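Local coordinates for protein metal-bound toxin (Helicobacter pylori, PDB 4NRN) that probably acts as an RNA-cleaving toxin of a type II toxin-antitoxin system, in the RelE family (YafQ subfamily), and binds zinc, at residues Leu65-Gln70 with Val81-His86. Residues are numbered along the deposited sequence; the frame is centred on the assembly and turned at random.
Sequences LLLVYQ and VRLGSH. With ZN (zinc ion), chain D.
Leu66 and Gly84 form a hydrogen-bonded pair in the antiparallel beta hairpin of strands 65-72 and 77-84, within the mixed sheet of this RelE-type fold. The face where Leu67 meets Leu83 is a buried, close-packed layer. Leu83 CG lies beside its own carbonyl carbon (chi1 -173°), which turns CD1 toward Leu67, 4.1 Å from Leu67 CB and 3.5 Å from Leu66 O. It also packs on Phe10, Leu14 and Leu17 of helix 8-19; a branched apolar side chain suits this layer between sheet and helix. The looser part is the partly exposed end of the hairpin at Gln70, Val81 and Arg82, where the Arg82 guanidinium leads away to a salt bridge with Asp13, a long polar arm fitting such a site. Here Val81 and Arg82 both face Val68 in a classic beta bulge, and Val68 O accepts two bonds, from Val81 N at 2.8 Å and from Arg82 N at 3.3 Å. At the other end, glycine easily adopts the fully extended backbone of Gly84 (phi 172°), and Leu65 CD1 lies 3.9 Å from Gly84 CA. Ser85 then N-caps helix 86-89 through OG and Glu88 N. Leu66 sends its CD1 methyl over one face of the His86 imidazole in a CH-pi contact, and Asp64 accepts from ND1, probably fixing the rotation of the ring. In His86, the predicted proton donor, the other ring nitrogen, NE2, binds zinc at 2.5 Å; Glu58 and a water also bind this zinc, the water 2.4 Å away.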
loop_
_atom_site.group_PDB
_atom_site.type_symbol
_atom_site.label_atom_id
_atom_site.label_comp_id
_atom_site.label_asym_id
_atom_site.label_seq_id
_atom_site.Cartn_x
_atom_site.Cartn_y
_atom_site.Cartn_z
ATOM N N LEU A 65 7.698 0.989 7.038
ATOM C CA LEU A 65 7.519 1.107 5.587
ATOM C C LEU A 65 6.044 0.876 5.274
ATOM O O LEU A 65 5.562 -0.259 5.285
ATOM C CB LEU A 65 8.373 0.109 4.803
ATOM C CG LEU A 65 8.014 0.038 3.308
ATOM C CD1 LEU A 65 8.510 1.262 2.555
ATOM C CD2 LEU A 65 8.551 -1.231 2.658
ATOM N N LEU A 66 5.347 1.972 4.995
ATOM C CA LEU A 66 3.894 1.992 4.853
ATOM C C LEU A 66 3.420 1.927 3.398
ATOM O O LEU A 66 3.972 2.585 2.510
ATOM C CB LEU A 66 3.339 3.255 5.524
ATOM C CG LEU A 66 3.974 3.567 6.886
ATOM C CD1 LEU A 66 3.484 4.902 7.458
ATOM C CD2 LEU A 66 3.738 2.409 7.868
ATOM N N LEU A 67 2.397 1.112 3.166
ATOM C CA LEU A 67 1.685 1.094 1.898
ATOM C C LEU A 67 0.365 1.802 2.140
ATOM O O LEU A 67 -0.511 1.261 2.824
ATOM C CB LEU A 67 1.392 -0.347 1.479
ATOM C CG LEU A 67 0.969 -0.712 0.048
ATOM C CD1 LEU A 67 0.207 -2.038 0.078
ATOM C CD2 LEU A 67 0.149 0.358 -0.650
ATOM N N VAL A 68 0.222 3.011 1.609
ATOM C CA VAL A 68 -1.050 3.711 1.714
ATOM C C VAL A 68 -1.869 3.391 0.477
ATOM O O VAL A 68 -1.419 3.601 -0.652
ATOM C CB VAL A 68 -0.868 5.224 1.891
ATOM C CG1 VAL A 68 -2.222 5.911 1.961
ATOM C CG2 VAL A 68 -0.062 5.506 3.156
ATOM N N TYR A 69 -3.060 2.842 0.690
ATOM C CA TYR A 69 -3.868 2.371 -0.424
ATOM C C TYR A 69 -5.311 2.725 -0.215
ATOM O O TYR A 69 -5.729 3.092 0.883
ATOM C CB TYR A 69 -3.746 0.854 -0.598
ATOM C CG TYR A 69 -4.339 0.058 0.546
ATOM C CD1 TYR A 69 -5.670 -0.344 0.529
ATOM C CD2 TYR A 69 -3.561 -0.282 1.654
ATOM C CE1 TYR A 69 -6.202 -1.069 1.576
ATOM C CE2 TYR A 69 -4.088 -1.002 2.706
ATOM C CZ TYR A 69 -5.410 -1.396 2.661
ATOM O OH TYR A 69 -5.932 -2.117 3.715
ATOM N N GLN A 70 -6.075 2.603 -1.287
ATOM C CA GLN A 70 -7.474 2.962 -1.258
ATOM C C GLN A 70 -8.200 1.913 -2.058
ATOM O O GLN A 70 -7.837 1.648 -3.198
ATOM C CB GLN A 70 -7.667 4.342 -1.880
ATOM C CG GLN A 70 -9.073 4.881 -1.724
ATOM C CD GLN A 70 -9.323 6.112 -2.565
ATOM O OE1 GLN A 70 -8.432 6.601 -3.262
ATOM N NE2 GLN A 70 -10.545 6.623 -2.504
ATOM N N VAL A 81 -1.337 4.259 -3.350
ATOM C CA VAL A 81 -1.184 5.713 -3.255
ATOM C C VAL A 81 0.235 6.188 -2.909
ATOM O O VAL A 81 0.787 7.044 -3.597
ATOM C CB VAL A 81 -2.227 6.342 -2.273
ATOM C CG1 VAL A 81 -2.156 7.854 -2.313
ATOM C CG2 VAL A 81 -3.626 5.886 -2.620
ATOM N N ARG A 82 0.820 5.657 -1.841
ATOM C CA ARG A 82 2.193 6.010 -1.484
ATOM C C ARG A 82 2.876 4.829 -0.806
ATOM O O ARG A 82 2.216 3.948 -0.265
ATOM C CB ARG A 82 2.234 7.235 -0.564
ATOM C CG ARG A 82 1.574 8.520 -1.110
ATOM C CD ARG A 82 2.415 9.230 -2.170
ATOM N NE ARG A 82 3.842 9.226 -1.848
ATOM C CZ ARG A 82 4.439 10.132 -1.081
ATOM N NH1 ARG A 82 3.733 11.121 -0.554
ATOM N NH2 ARG A 82 5.741 10.048 -0.837
ATOM N N LEU A 83 4.204 4.812 -0.855
ATOM C CA LEU A 83 4.996 3.735 -0.271
ATOM C C LEU A 83 6.253 4.355 0.308
ATOM O O LEU A 83 7.102 4.839 -0.437
ATOM C CB LEU A 83 5.387 2.719 -1.342
ATOM C CG LEU A 83 6.071 1.453 -0.840
ATOM C CD1 LEU A 83 5.046 0.591 -0.126
ATOM C CD2 LEU A 83 6.702 0.693 -1.998
ATOM N N GLY A 84 6.371 4.351 1.630
ATOM C CA GLY A 84 7.479 5.021 2.284
ATOM C C GLY A 84 7.341 5.060 3.790
ATOM O O GLY A 84 6.438 4.448 4.351
ATOM N N SER A 85 8.243 5.777 4.452
ATOM C CA SER A 85 8.187 5.894 5.905
ATOM C C SER A 85 7.156 6.934 6.330
ATOM O O SER A 85 6.654 7.698 5.505
ATOM C CB SER A 85 9.559 6.261 6.470
ATOM O OG SER A 85 9.876 7.608 6.163
ATOM N N HIS A 86 6.839 6.959 7.621
ATOM C CA HIS A 86 5.974 8.002 8.157
ATOM C C HIS A 86 6.562 9.366 7.813
ATOM O O HIS A 86 5.867 10.245 7.300
ATOM C CB HIS A 86 5.832 7.863 9.670
ATOM C CG HIS A 86 4.955 6.730 10.093
ATOM N ND1 HIS A 86 5.453 5.509 10.493
ATOM C CD2 HIS A 86 3.606 6.632 10.186
ATOM C CE1 HIS A 86 4.455 4.707 10.811
ATOM N NE2 HIS A 86 3.322 5.364 10.631
HETATM ZN ZN ZN D . 0.918 5.181 11.420
HETATM O O HOH W 1 -0.217 7.223 11.951
#